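Local coordinates for protein leucine--tRNA ligase (Agrobacterium radiobacter, PDB 5AH5) that probably joins leucine to its cognate tRNA(Leu) at the expense of ATP, as a class I aminoacyl-tRNA synthetase with an editing domain and a bound zinc ion, at residues L164-Q168 and T531-Y536; D78-P83 and T489-S493; D198-L204 and Q218-R224. All blocks are in the same frame, centred on the assembly; numbering follows the deposited sequence.

Overall arrangement
From the N terminus the chain passes 78-83, beyond strand 70-72 of the parallel sheet, then 164-168, and then the helical pair of contact 3, whose segments 198-204 and 218-224 are joined by a connection holding the start of helix 212-222. Strand 224-234 next enters the editing domain, and the return brings the chain to 489-493, closing contact 2, and to 531-536, closing contact 1. These two long loops cross, and contact 3 falls within both. Contacts 1 and 2 touch through Phe490 and Ser493, and both reach the leucyl-adenylate analogue, joining the two halves of the catalytic domain. Contact 3 touches contact 1 through Trp221 and Gln218, its centre about 24 Å from that of contact 2.

Contact 1. Residues L164-Q168 and T531-Y536; sequences LAAEQ and TLHLIY. With LSS (5'-O-(L-leucylsulfamoyl)adenosine), chain I.
Glu167 is wedged against Thr531, Leu532 and Tyr536, and its carboxylate is the polar centre of the contact. The phenol OH of Tyr536 donates to Glu167 OE1 over 2.6 Å, reaching it on the anti side and 33° out of the carboxylate plane. A bend at chi2 of Glu167 (65°) folds the carboxylate back to the edge of the tyrosine ring, the two planes 75° apart. The aliphatic part is packed closely too: Glu167 CG, placed by chi1, lies 3.1 Å from Thr531 O. Separately, Ala165 CB approaches Tyr536 OH to 3.4 Å. Leu532 fills the next position, its CD2 packing 3.7 Å from Glu167 CB and also against CG of Gln168, whose side chain it meets at about a right angle.

The flanks are looser and are joined through water. One water donates to Glu167 O at 2.6 Å and also bonds OG1 of Thr531, which is partly exposed. Another links Tyr536 OH and Gln168 OE1 by weak bonds alone, whereas that amide oxygen is more firmly held by Ala165 N at 2.9 Å. The second carboxylate oxygen of Glu167 takes the indole N-H of Trp221, and Trp415 stacks on Tyr536, so each partner of the short bond has a second contact.

Across the helix start from this packing, His533 lays a ring face against methyl C11 of the leucyl group, with Tyr523 bonded to its NE2. The 3-10 turn is thus docked on the first turn of the helix in a beta-alpha-beta crossover of the Rossmann-fold catalytic domain, beside the leucine pocket.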
loop_
_atom_site.group_PDB
_atom_site.type_symbol
_atom_site.label_atom_id
_atom_site.label_comp_id
_atom_site.label_asym_id
_atom_site.label_seq_id
_atom_site.Cartn_x
_atom_site.Cartn_y
_atom_site.Cartn_z
ATOM N N LEU B 164 -10.539 10.021 17.290
ATOM C CA LEU B 164 -9.941 9.165 16.226
ATOM C C LEU B 164 -10.917 9.049 15.047
ATOM O O LEU B 164 -12.113 9.105 15.230
ATOM C CB LEU B 164 -9.673 7.750 16.734
ATOM C CG LEU B 164 -8.580 7.638 17.785
ATOM C CD1 LEU B 164 -8.499 6.190 18.171
ATOM C CD2 LEU B 164 -7.228 8.181 17.350
ATOM N N ALA B 165 -10.388 8.868 13.843
ATOM C CA ALA B 165 -11.210 8.548 12.649
ATOM C C ALA B 165 -11.786 7.122 12.741
ATOM O O ALA B 165 -11.268 6.318 13.461
ATOM C CB ALA B 165 -10.368 8.696 11.372
ATOM N N ALA B 166 -12.892 6.861 12.065
ATOM C CA ALA B 166 -13.507 5.531 12.066
ATOM C C ALA B 166 -12.469 4.471 11.630
ATOM O O ALA B 166 -12.499 3.340 12.109
ATOM C CB ALA B 166 -14.723 5.504 11.163
ATOM N N GLU B 167 -11.507 4.849 10.787
ATOM C CA GLU B 167 -10.544 3.865 10.235
ATOM C C GLU B 167 -9.530 3.517 11.259
ATOM O O GLU B 167 -8.901 2.446 11.134
ATOM C CB GLU B 167 -9.853 4.409 8.980
ATOM C CG GLU B 167 -10.752 4.632 7.773
ATOM C CD GLU B 167 -11.828 5.672 7.890
ATOM O OE1 GLU B 167 -11.627 6.730 8.598
ATOM O OE2 GLU B 167 -12.891 5.437 7.234
ATOM N N GLN B 168 -9.387 4.370 12.318
ATOM C CA GLN B 168 -8.435 4.132 13.389
ATOM C C GLN B 168 -9.058 3.438 14.605
ATOM O O GLN B 168 -8.455 3.337 15.667
ATOM C CB GLN B 168 -7.761 5.453 13.811
ATOM C CG GLN B 168 -6.871 6.107 12.760
ATOM C CD GLN B 168 -6.613 7.594 13.099
ATOM O OE1 GLN B 168 -7.554 8.363 13.242
ATOM N NE2 GLN B 168 -5.365 7.981 13.189
ATOM N N THR B 531 -7.424 -0.073 4.655
ATOM C CA THR B 531 -8.500 0.880 4.913
ATOM C C THR B 531 -8.016 1.996 5.850
ATOM O O THR B 531 -8.841 2.564 6.553
ATOM C CB THR B 531 -9.763 0.237 5.481
ATOM O OG1 THR B 531 -9.437 -0.361 6.718
ATOM C CG2 THR B 531 -10.332 -0.793 4.512
ATOM N N LEU B 532 -6.706 2.302 5.820
ATOM C CA LEU B 532 -6.156 3.581 6.312
ATOM C C LEU B 532 -5.579 4.359 5.132
ATOM O O LEU B 532 -6.327 4.914 4.393
ATOM C CB LEU B 532 -5.134 3.366 7.441
ATOM C CG LEU B 532 -5.778 2.889 8.764
ATOM C CD1 LEU B 532 -4.881 2.003 9.584
ATOM C CD2 LEU B 532 -6.239 4.049 9.607
ATOM N N HIS B 533 -4.265 4.391 4.946
ATOM C CA HIS B 533 -3.633 5.263 3.971
ATOM C C HIS B 533 -4.092 4.983 2.520
ATOM O O HIS B 533 -4.277 5.928 1.738
ATOM C CB HIS B 533 -2.123 5.203 4.137
ATOM C CG HIS B 533 -1.333 5.608 2.915
ATOM N ND1 HIS B 533 -1.204 6.916 2.510
ATOM C CD2 HIS B 533 -0.544 4.880 2.074
ATOM C CE1 HIS B 533 -0.420 6.973 1.439
ATOM N NE2 HIS B 533 -0.026 5.749 1.137
ATOM N N LEU B 534 -4.369 3.711 2.175
ATOM C CA LEU B 534 -4.776 3.358 0.812
ATOM C C LEU B 534 -6.192 3.808 0.529
ATOM O O LEU B 534 -6.540 3.981 -0.612
ATOM C CB LEU B 534 -4.611 1.814 0.567
ATOM C CG LEU B 534 -3.157 1.296 0.618
ATOM C CD1 LEU B 534 -3.004 -0.221 0.651
ATOM C CD2 LEU B 534 -2.344 1.908 -0.538
ATOM N N ILE B 535 -7.054 3.993 1.535
ATOM C CA ILE B 535 -8.331 4.677 1.253
ATOM C C ILE B 535 -8.102 6.169 1.142
ATOM O O ILE B 535 -8.537 6.787 0.205
ATOM C CB ILE B 535 -9.353 4.504 2.372
ATOM C CG1 ILE B 535 -9.903 3.095 2.350
ATOM C CG2 ILE B 535 -10.525 5.494 2.198
ATOM C CD1 ILE B 535 -10.945 2.854 1.281
ATOM N N TYR B 536 -7.499 6.766 2.175
ATOM C CA TYR B 536 -7.384 8.244 2.205
ATOM C C TYR B 536 -6.634 8.851 0.986
ATOM O O TYR B 536 -7.052 9.844 0.437
ATOM C CB TYR B 536 -6.670 8.657 3.477
ATOM C CG TYR B 536 -7.371 8.336 4.791
ATOM C CD1 TYR B 536 -8.716 8.610 4.992
ATOM C CD2 TYR B 536 -6.675 7.771 5.812
ATOM C CE1 TYR B 536 -9.351 8.294 6.208
ATOM C CE2 TYR B 536 -7.263 7.508 7.050
ATOM C CZ TYR B 536 -8.591 7.763 7.241
ATOM O OH TYR B 536 -9.098 7.446 8.460
HETATM C C1 LSS I . 3.864 3.369 8.097
HETATM N N1 LSS I . 7.578 -6.728 7.812
HETATM O O1 LSS I . 3.168 2.378 8.099
HETATM S S1 LSS I . 5.739 2.189 9.178
HETATM C C2 LSS I . 7.312 -6.219 6.611
HETATM N N2 LSS I . 5.089 3.399 8.589
HETATM O O2 LSS I . 4.227 -2.403 6.059
HETATM N N3 LSS I . 7.052 -4.908 6.409
HETATM O O3 LSS I . 4.931 -0.542 4.148
HETATM C C4 LSS I . 7.070 -4.077 7.477
HETATM N N4 LSS I . 4.116 5.848 7.907
HETATM O O4 LSS I . 7.347 -0.750 6.385
HETATM C C5 LSS I . 7.254 -4.567 8.764
HETATM O O5 LSS I . 5.889 1.102 8.018
HETATM C C6 LSS I . 7.488 -5.921 8.928
HETATM N N6 LSS I . 7.730 -6.395 10.178
HETATM C C7 LSS I . 2.330 5.735 5.360
HETATM N N7 LSS I . 7.166 -3.518 9.623
HETATM C C8 LSS I . 6.875 -2.404 8.898
HETATM C C9 LSS I . 3.028 4.560 6.049
HETATM N N9 LSS I . 6.851 -2.756 7.585
HETATM C CA LSS I . 3.301 4.654 7.561
HETATM C C10 LSS I . 0.872 5.797 5.841
HETATM C C11 LSS I . 2.496 5.560 3.808
HETATM O O1A LSS I . 5.071 1.451 10.259
HETATM C C21 LSS I . 6.540 -1.914 6.447
HETATM C C22 LSS I . 5.135 -1.424 6.478
HETATM C C23 LSS I . 5.178 -0.213 5.543
HETATM C C24 LSS I . 6.588 0.284 5.788
HETATM C C25 LSS I . 6.649 1.386 6.848
HETATM O O2A LSS I . 7.113 2.438 9.558
HETATM O O HOH W 1 -9.040 0.421 9.493
HETATM O O HOH W 2 -7.374 9.634 10.247
#

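Contact 2. Residues D78-P83 and T489-S493; sequences DSFGLP and TFVDS. With LSS (5'-O-(L-leucylsulfamoyl)adenosine), chain I.
Asp78 faces Thr489 and Ser493 across the contact while holding the bound leucyl-adenylate analogue: the amino nitrogen N4 of the ligand donates to Asp78 OD2 over 2.6 Å. With CG anti to the backbone N (chi1 -154°), the carboxylate is carried in between the ligand and the start of the 489-493 turn. Further along the leucyl chain, Ser493 OG lies 3.7 Å from its methyl C10, and the ring of Phe490 meets the same methyl obliquely.

Two waters form the next shell. The first donates to Asp78 OD2 at 2.7 Å and also bonds Thr489 OG1 and Ser493 OG, so the oxygen that holds the amino group is tied to the opposite segment. It also sits over a face of Phe490, toward the rim. The second water accepts the N-H of Phe80, bonds Thr489 OG1, and lies 2.6 Å from Asp78 OD1 and 2.7 Å from Asp492 OD2. This is the amino-acid end of the class I Rossmann-fold active site, where the carboxylate would probably stabilise a protonated leucyl amino group. The two aspartates stand 4.8 Å apart between Asp78 OD1 and Asp492 OD2, with this water lying between the two carboxylates.

Further out, Asp492 OD2 comes in at the edge of the Phe80 ring, while its OD1 is held by Gln134 of helix 128-143. Trp423 meets the Phe80 ring edge-to-face. At Gly81, the N-cap of helix 82-91, the lack of a side chain lets the backbone close on Thr489, with Gly81 CA 4.2 Å from Thr489 CB, where a beta carbon would clash.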
loop_
_atom_site.group_PDB
_atom_site.type_symbol
_atom_site.label_atom_id
_atom_site.label_comp_id
_atom_site.label_asym_id
_atom_site.label_seq_id
_atom_site.Cartn_x
_atom_site.Cartn_y
_atom_site.Cartn_z
ATOM N N ASP B 78 7.500 10.108 7.727
ATOM C CA ASP B 78 6.131 10.278 8.265
ATOM C C ASP B 78 6.316 10.607 9.786
ATOM O O ASP B 78 6.319 9.736 10.629
ATOM C CB ASP B 78 5.340 9.014 7.997
ATOM C CG ASP B 78 3.842 9.221 7.912
ATOM O OD1 ASP B 78 3.361 10.346 8.087
ATOM O OD2 ASP B 78 3.119 8.212 7.616
ATOM N N SER B 79 6.455 11.907 10.119
ATOM C CA SER B 79 6.998 12.289 11.345
ATOM C C SER B 79 6.061 13.015 12.323
ATOM O O SER B 79 6.530 13.396 13.359
ATOM C CB SER B 79 8.310 13.055 11.064
ATOM O OG SER B 79 8.169 13.956 10.023
ATOM N N PHE B 80 4.776 13.202 11.999
ATOM C CA PHE B 80 3.797 13.796 12.876
ATOM C C PHE B 80 2.786 12.739 13.382
ATOM O O PHE B 80 2.704 11.597 12.873
ATOM C CB PHE B 80 2.986 14.898 12.155
ATOM C CG PHE B 80 3.491 16.362 12.372
ATOM C CD1 PHE B 80 4.068 16.800 13.560
ATOM C CD2 PHE B 80 3.256 17.310 11.384
ATOM C CE1 PHE B 80 4.478 18.124 13.729
ATOM C CE2 PHE B 80 3.610 18.639 11.571
ATOM C CZ PHE B 80 4.228 19.053 12.724
ATOM N N GLY B 81 2.048 13.149 14.405
ATOM C CA GLY B 81 0.983 12.395 14.977
ATOM C C GLY B 81 1.413 11.319 15.931
ATOM O O GLY B 81 2.532 11.269 16.397
ATOM N N LEU B 82 0.500 10.398 16.155
ATOM C CA LEU B 82 0.589 9.507 17.268
ATOM C C LEU B 82 1.817 8.694 17.351
ATOM O O LEU B 82 2.371 8.598 18.436
ATOM C CB LEU B 82 -0.651 8.653 17.351
ATOM C CG LEU B 82 -1.931 9.410 17.532
ATOM C CD1 LEU B 82 -3.055 8.392 17.691
ATOM C CD2 LEU B 82 -1.863 10.301 18.775
ATOM N N PRO B 83 2.327 8.146 16.195
ATOM C CA PRO B 83 3.431 7.242 16.361
ATOM C C PRO B 83 4.720 7.828 16.827
ATOM O O PRO B 83 5.376 7.283 17.760
ATOM C CB PRO B 83 3.555 6.536 14.977
ATOM C CG PRO B 83 2.194 6.615 14.415
ATOM C CD PRO B 83 1.661 7.959 14.892
ATOM N N THR B 489 -2.122 12.396 11.437
ATOM C CA THR B 489 -1.017 11.872 10.605
ATOM C C THR B 489 -1.450 11.356 9.202
ATOM O O THR B 489 -0.726 11.536 8.236
ATOM C CB THR B 489 -0.216 10.785 11.328
ATOM O OG1 THR B 489 0.856 10.351 10.497
ATOM C CG2 THR B 489 -1.046 9.562 11.734
ATOM N N PHE B 490 -2.665 10.828 9.077
ATOM C CA PHE B 490 -3.122 10.363 7.780
ATOM C C PHE B 490 -3.510 11.461 6.797
ATOM O O PHE B 490 -3.606 11.205 5.570
ATOM C CB PHE B 490 -4.203 9.291 7.910
ATOM C CG PHE B 490 -3.676 8.020 8.498
ATOM C CD1 PHE B 490 -2.940 7.126 7.692
ATOM C CD2 PHE B 490 -3.913 7.686 9.823
ATOM C CE1 PHE B 490 -2.510 5.925 8.206
ATOM C CE2 PHE B 490 -3.424 6.508 10.363
ATOM C CZ PHE B 490 -2.704 5.626 9.545
ATOM N N VAL B 491 -3.616 12.692 7.287
ATOM C CA VAL B 491 -3.723 13.844 6.377
ATOM C C VAL B 491 -2.374 14.022 5.736
ATOM O O VAL B 491 -2.321 14.091 4.544
ATOM C CB VAL B 491 -4.209 15.187 7.064
ATOM C CG1 VAL B 491 -4.318 16.329 6.041
ATOM C CG2 VAL B 491 -5.590 14.972 7.659
ATOM N N ASP B 492 -1.280 14.030 6.509
ATOM C CA ASP B 492 0.037 14.233 5.949
ATOM C C ASP B 492 0.304 13.192 4.812
ATOM O O ASP B 492 0.763 13.511 3.721
ATOM C CB ASP B 492 1.130 14.024 6.971
ATOM C CG ASP B 492 0.981 14.889 8.288
ATOM O OD1 ASP B 492 -0.059 15.530 8.569
ATOM O OD2 ASP B 492 1.941 14.820 9.058
ATOM N N SER B 493 0.055 11.942 5.134
ATOM C CA SER B 493 0.432 10.861 4.290
ATOM C C SER B 493 -0.577 10.627 3.173
ATOM O O SER B 493 -0.349 9.762 2.388
ATOM C CB SER B 493 0.666 9.601 5.159
ATOM O OG SER B 493 -0.474 9.212 5.887
HETATM C C1 LSS I . 3.864 3.369 8.097
HETATM N N1 LSS I . 7.578 -6.728 7.812
HETATM O O1 LSS I . 3.168 2.378 8.099
HETATM S S1 LSS I . 5.739 2.189 9.178
HETATM C C2 LSS I . 7.312 -6.219 6.611
HETATM N N2 LSS I . 5.089 3.399 8.589
HETATM O O2 LSS I . 4.227 -2.403 6.059
HETATM N N3 LSS I . 7.052 -4.908 6.409
HETATM O O3 LSS I . 4.931 -0.542 4.148
HETATM C C4 LSS I . 7.070 -4.077 7.477
HETATM N N4 LSS I . 4.116 5.848 7.907
HETATM O O4 LSS I . 7.347 -0.750 6.385
HETATM C C5 LSS I . 7.254 -4.567 8.764
HETATM O O5 LSS I . 5.889 1.102 8.018
HETATM C C6 LSS I . 7.488 -5.921 8.928
HETATM N N6 LSS I . 7.730 -6.395 10.178
HETATM C C7 LSS I . 2.330 5.735 5.360
HETATM N N7 LSS I . 7.166 -3.518 9.623
HETATM C C8 LSS I . 6.875 -2.404 8.898
HETATM C C9 LSS I . 3.028 4.560 6.049
HETATM N N9 LSS I . 6.851 -2.756 7.585
HETATM C CA LSS I . 3.301 4.654 7.561
HETATM C C10 LSS I . 0.872 5.797 5.841
HETATM C C11 LSS I . 2.496 5.560 3.808
HETATM O O1A LSS I . 5.071 1.451 10.259
HETATM C C21 LSS I . 6.540 -1.914 6.447
HETATM C C22 LSS I . 5.135 -1.424 6.478
HETATM C C23 LSS I . 5.178 -0.213 5.543
HETATM C C24 LSS I . 6.588 0.284 5.788
HETATM C C25 LSS I . 6.649 1.386 6.848
HETATM O O2A LSS I . 7.113 2.438 9.558
HETATM O O HOH W 3 0.537 8.700 8.269
HETATM O O HOH W 4 2.976 12.426 9.639
HETATM O O HOH W 5 -2.330 11.277 14.304
#

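Contact 3. Residues D198-L204 and Q218-R224; sequences DRLLDDL and QRNWIGR. With nucleotides of chain D.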
loop_
_atom_site.group_PDB
_atom_site.type_symbol
_atom_site.label_atom_id
_atom_site.label_comp_id
_atom_site.label_asym_id
_atom_site.label_seq_id
_atom_site.Cartn_x
_atom_site.Cartn_y
_atom_site.Cartn_z
ATOM N N ASP B 198 -18.923 6.754 -4.060
ATOM C CA ASP B 198 -19.247 6.075 -5.296
ATOM C C ASP B 198 -18.044 5.922 -6.245
ATOM O O ASP B 198 -17.847 4.869 -6.822
ATOM C CB ASP B 198 -20.379 6.814 -6.038
ATOM C CG ASP B 198 -21.771 6.456 -5.521
ATOM O OD1 ASP B 198 -21.962 5.460 -4.775
ATOM O OD2 ASP B 198 -22.694 7.175 -5.924
ATOM N N ARG B 199 -17.275 6.986 -6.429
ATOM C CA ARG B 199 -16.078 6.912 -7.229
ATOM C C ARG B 199 -14.960 6.057 -6.657
ATOM O O ARG B 199 -14.226 5.427 -7.423
ATOM C CB ARG B 199 -15.522 8.268 -7.416
ATOM C CG ARG B 199 -16.286 9.126 -8.379
ATOM C CD ARG B 199 -15.280 10.078 -8.980
ATOM N NE ARG B 199 -15.481 11.417 -8.583
ATOM C CZ ARG B 199 -14.561 12.371 -8.658
ATOM N NH1 ARG B 199 -13.297 12.137 -9.043
ATOM N NH2 ARG B 199 -14.930 13.589 -8.275
ATOM N N LEU B 200 -14.801 6.087 -5.336
ATOM C CA LEU B 200 -13.888 5.204 -4.645
ATOM C C LEU B 200 -14.270 3.718 -4.864
ATOM O O LEU B 200 -13.412 2.864 -5.068
ATOM C CB LEU B 200 -13.886 5.522 -3.137
ATOM C CG LEU B 200 -13.226 6.853 -2.754
ATOM C CD1 LEU B 200 -13.495 7.173 -1.277
ATOM C CD2 LEU B 200 -11.723 6.844 -3.093
ATOM N N LEU B 201 -15.556 3.428 -4.823
ATOM C CA LEU B 201 -16.052 2.071 -4.957
ATOM C C LEU B 201 -15.968 1.605 -6.422
ATOM O O LEU B 201 -15.331 0.617 -6.701
ATOM C CB LEU B 201 -17.489 2.012 -4.436
ATOM C CG LEU B 201 -18.180 0.663 -4.387
ATOM C CD1 LEU B 201 -17.322 -0.388 -3.683
ATOM C CD2 LEU B 201 -19.528 0.826 -3.704
ATOM N N ASP B 202 -16.552 2.360 -7.353
ATOM C CA ASP B 202 -16.546 1.987 -8.773
ATOM C C ASP B 202 -15.156 2.000 -9.457
ATOM O O ASP B 202 -14.925 1.210 -10.401
ATOM C CB ASP B 202 -17.519 2.873 -9.568
ATOM C CG ASP B 202 -18.991 2.821 -9.030
ATOM O OD1 ASP B 202 -19.332 1.927 -8.221
ATOM O OD2 ASP B 202 -19.795 3.710 -9.420
ATOM N N ASP B 203 -14.245 2.894 -9.035
ATOM C CA ASP B 203 -12.930 2.960 -9.665
ATOM C C ASP B 203 -12.017 1.821 -9.230
ATOM O O ASP B 203 -10.991 1.623 -9.859
ATOM C CB ASP B 203 -12.224 4.315 -9.471
ATOM C CG ASP B 203 -13.005 5.489 -10.056
ATOM O OD1 ASP B 203 -13.953 5.267 -10.859
ATOM O OD2 ASP B 203 -12.671 6.657 -9.689
ATOM N N LEU B 204 -12.382 1.062 -8.188
ATOM C CA LEU B 204 -11.724 -0.218 -7.903
ATOM C C LEU B 204 -11.696 -1.203 -9.086
ATOM O O LEU B 204 -10.716 -1.953 -9.233
ATOM C CB LEU B 204 -12.355 -0.928 -6.713
ATOM C CG LEU B 204 -12.105 -0.210 -5.374
ATOM C CD1 LEU B 204 -13.094 -0.683 -4.350
ATOM C CD2 LEU B 204 -10.709 -0.405 -4.879
ATOM N N GLN B 218 -11.453 -2.886 0.590
ATOM C CA GLN B 218 -11.981 -1.535 0.431
ATOM C C GLN B 218 -13.465 -1.515 0.087
ATOM O O GLN B 218 -14.199 -0.636 0.524
ATOM C CB GLN B 218 -11.164 -0.714 -0.574
ATOM C CG GLN B 218 -9.752 -0.359 -0.078
ATOM C CD GLN B 218 -9.084 0.804 -0.832
ATOM O OE1 GLN B 218 -9.600 1.328 -1.828
ATOM N NE2 GLN B 218 -7.917 1.203 -0.345
ATOM N N ARG B 219 -13.906 -2.459 -0.732
ATOM C CA ARG B 219 -15.325 -2.599 -1.111
ATOM C C ARG B 219 -16.204 -2.776 0.136
ATOM O O ARG B 219 -17.241 -2.138 0.275
ATOM C CB ARG B 219 -15.452 -3.807 -2.081
ATOM C CG ARG B 219 -16.832 -4.176 -2.601
ATOM C CD ARG B 219 -16.777 -5.058 -3.875
ATOM N NE ARG B 219 -16.354 -4.313 -5.094
ATOM C CZ ARG B 219 -15.174 -4.416 -5.747
ATOM N NH1 ARG B 219 -14.204 -5.273 -5.365
ATOM N NH2 ARG B 219 -14.954 -3.655 -6.828
ATOM N N ASN B 220 -15.756 -3.623 1.048
ATOM C CA ASN B 220 -16.458 -3.875 2.290
ATOM C C ASN B 220 -16.364 -2.704 3.269
ATOM O O ASN B 220 -17.262 -2.541 4.083
ATOM C CB ASN B 220 -15.852 -5.067 3.024
ATOM C CG ASN B 220 -16.056 -6.406 2.303
ATOM O OD1 ASN B 220 -16.891 -6.549 1.412
ATOM N ND2 ASN B 220 -15.271 -7.389 2.704
ATOM N N TRP B 221 -15.254 -1.956 3.261
ATOM C CA TRP B 221 -15.139 -0.764 4.121
ATOM C C TRP B 221 -16.123 0.326 3.707
ATOM O O TRP B 221 -16.824 0.896 4.546
ATOM C CB TRP B 221 -13.728 -0.218 4.135
ATOM C CG TRP B 221 -13.555 0.819 5.153
ATOM C CD1 TRP B 221 -13.566 2.175 4.959
ATOM C CD2 TRP B 221 -13.374 0.606 6.554
ATOM N NE1 TRP B 221 -13.391 2.816 6.170
ATOM C CE2 TRP B 221 -13.259 1.874 7.156
ATOM C CE3 TRP B 221 -13.264 -0.540 7.361
ATOM C CZ2 TRP B 221 -13.082 2.023 8.530
ATOM C CZ3 TRP B 221 -13.085 -0.397 8.707
ATOM C CH2 TRP B 221 -12.989 0.877 9.298
ATOM N N ILE B 222 -16.180 0.605 2.412
ATOM C CA ILE B 222 -17.075 1.641 1.905
ATOM C C ILE B 222 -18.534 1.229 2.119
ATOM O O ILE B 222 -19.333 2.008 2.655
ATOM C CB ILE B 222 -16.789 1.943 0.443
ATOM C CG1 ILE B 222 -15.370 2.545 0.301
ATOM C CG2 ILE B 222 -17.878 2.828 -0.153
ATOM C CD1 ILE B 222 -14.818 2.425 -1.106
ATOM N N GLY B 223 -18.835 -0.002 1.690
ATOM C CA GLY B 223 -20.030 -0.742 2.071
ATOM C C GLY B 223 -21.286 -0.077 1.586
ATOM O O GLY B 223 -22.134 0.319 2.391
ATOM N N ARG B 224 -21.385 0.106 0.287
ATOM C CA ARG B 224 -22.632 0.603 -0.332
ATOM C C ARG B 224 -23.802 -0.444 -0.298
ATOM O O ARG B 224 -23.633 -1.619 -0.681
ATOM C CB ARG B 224 -22.373 1.060 -1.763
ATOM C CG ARG B 224 -23.579 1.690 -2.429
ATOM C CD ARG B 224 -23.231 2.344 -3.748
ATOM N NE ARG B 224 -22.864 1.352 -4.749
ATOM C CZ ARG B 224 -22.125 1.579 -5.839
ATOM N NH1 ARG B 224 -21.615 2.783 -6.129
ATOM N NH2 ARG B 224 -21.873 0.565 -6.659
ATOM P P G D 79 -8.929 -9.251 9.492
ATOM O OP1 G D 79 -8.208 -8.064 10.027
ATOM O OP2 G D 79 -9.595 -10.202 10.420
ATOM O "O5'" G D 79 -10.069 -8.768 8.505
ATOM C "C5'" G D 79 -9.713 -7.724 7.605
ATOM C "C4'" G D 79 -10.821 -7.518 6.641
ATOM O "O4'" G D 79 -11.140 -8.783 5.973
ATOM C "C3'" G D 79 -12.146 -7.111 7.263
ATOM O "O3'" G D 79 -12.153 -5.733 7.631
ATOM C "C2'" G D 79 -13.072 -7.415 6.109
ATOM O "O2'" G D 79 -12.956 -6.505 5.052
ATOM C "C1'" G D 79 -12.514 -8.766 5.632
ATOM N N9 G D 79 -13.167 -9.901 6.273
ATOM C C8 G D 79 -12.652 -10.792 7.186
ATOM N N7 G D 79 -13.509 -11.708 7.547
ATOM C C5 G D 79 -14.662 -11.394 6.837
ATOM C C6 G D 79 -15.922 -12.048 6.790
ATOM O O6 G D 79 -16.283 -13.071 7.389
ATOM N N1 G D 79 -16.803 -11.400 5.930
ATOM C C2 G D 79 -16.510 -10.268 5.204
ATOM N N2 G D 79 -17.496 -9.783 4.428
ATOM N N3 G D 79 -15.332 -9.672 5.215
ATOM C C4 G D 79 -14.467 -10.279 6.052
ATOM P P C D 80 -12.877 -5.204 8.987
ATOM O OP1 C D 80 -12.483 -3.773 9.213
ATOM O OP2 C D 80 -12.742 -6.197 10.059
ATOM O "O5'" C D 80 -14.413 -5.200 8.610
ATOM C "C5'" C D 80 -14.988 -4.156 7.861
ATOM C "C4'" C D 80 -16.420 -4.500 7.562
ATOM O "O4'" C D 80 -16.506 -5.745 6.816
ATOM C "C3'" C D 80 -17.321 -4.751 8.760
ATOM O "O3'" C D 80 -17.677 -3.513 9.371
ATOM C "C2'" C D 80 -18.481 -5.456 8.081
ATOM O "O2'" C D 80 -19.253 -4.574 7.304
ATOM C "C1'" C D 80 -17.725 -6.416 7.155
ATOM N N1 C D 80 -17.419 -7.715 7.815
ATOM C C2 C D 80 -18.459 -8.627 8.003
ATOM O O2 C D 80 -19.587 -8.345 7.573
ATOM N N3 C D 80 -18.207 -9.798 8.636
ATOM C C4 C D 80 -16.995 -10.033 9.142
ATOM N N4 C D 80 -16.792 -11.192 9.769
ATOM C C5 C D 80 -15.933 -9.087 9.028
ATOM C C6 C D 80 -16.181 -7.963 8.345
#
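Asp202 OD1 is gripped end-on by both terminal nitrogens of Arg224: NH1 lies at 3.2 Å, and the oxygen takes NH2 with its syn lone pair at 3.3 Å. The same NH1 reaches Asp198 OD1 at 3.0 Å, from above that carboxylate, 60° out of its plane, so NH1 bridges two aspartates a helical turn apart. Tyr410 also binds Asp198 OD1, giving this oxygen a second partner. The two carboxylates probably fix the rotation of the guanidinium.

Beneath this network Leu201 supports the arginine. A chi1 of -176° turns CG of Leu201 away from its backbone N and sets CD2 over the centre of the guanidinium face, 3.4 Å from Arg224 CZ, while the other methyl packs on the backbone and CG of Arg219. Ile222 adds its CD1 against Leu200 CB at 3.8 Å and against Leu201. Toward the other end, Leu204 lies over one face of the Arg219 guanidinium, off centre, and its CD2 touches Gln218 OE1, an oxygen bonded to Arg538 of helix 533-546.

The far side of helix 218-222 faces the tRNA. Asn220 ND2 makes a weak but straight bond to O2' of G79 of chain D at 3.4 Å, and the edge of Trp221 meets the backbone of C80 of chain D, with CZ3 3.5 Å from OP1.

At Gly223 the chain leaves the helix with a positive phi and continues as strand 224-234, which pairs with strand 404-410. The whole is an antiparallel helix pair, in which the axes of 198-202 and 218-222 approach to 9.8 Å with their directions 155° apart, packed through Leu200, Leu201 and Ile222 and closed by a salt-bridge network, at the point where the catalytic domain of a leucyl-tRNA synthetase passes into its inserted editing domain.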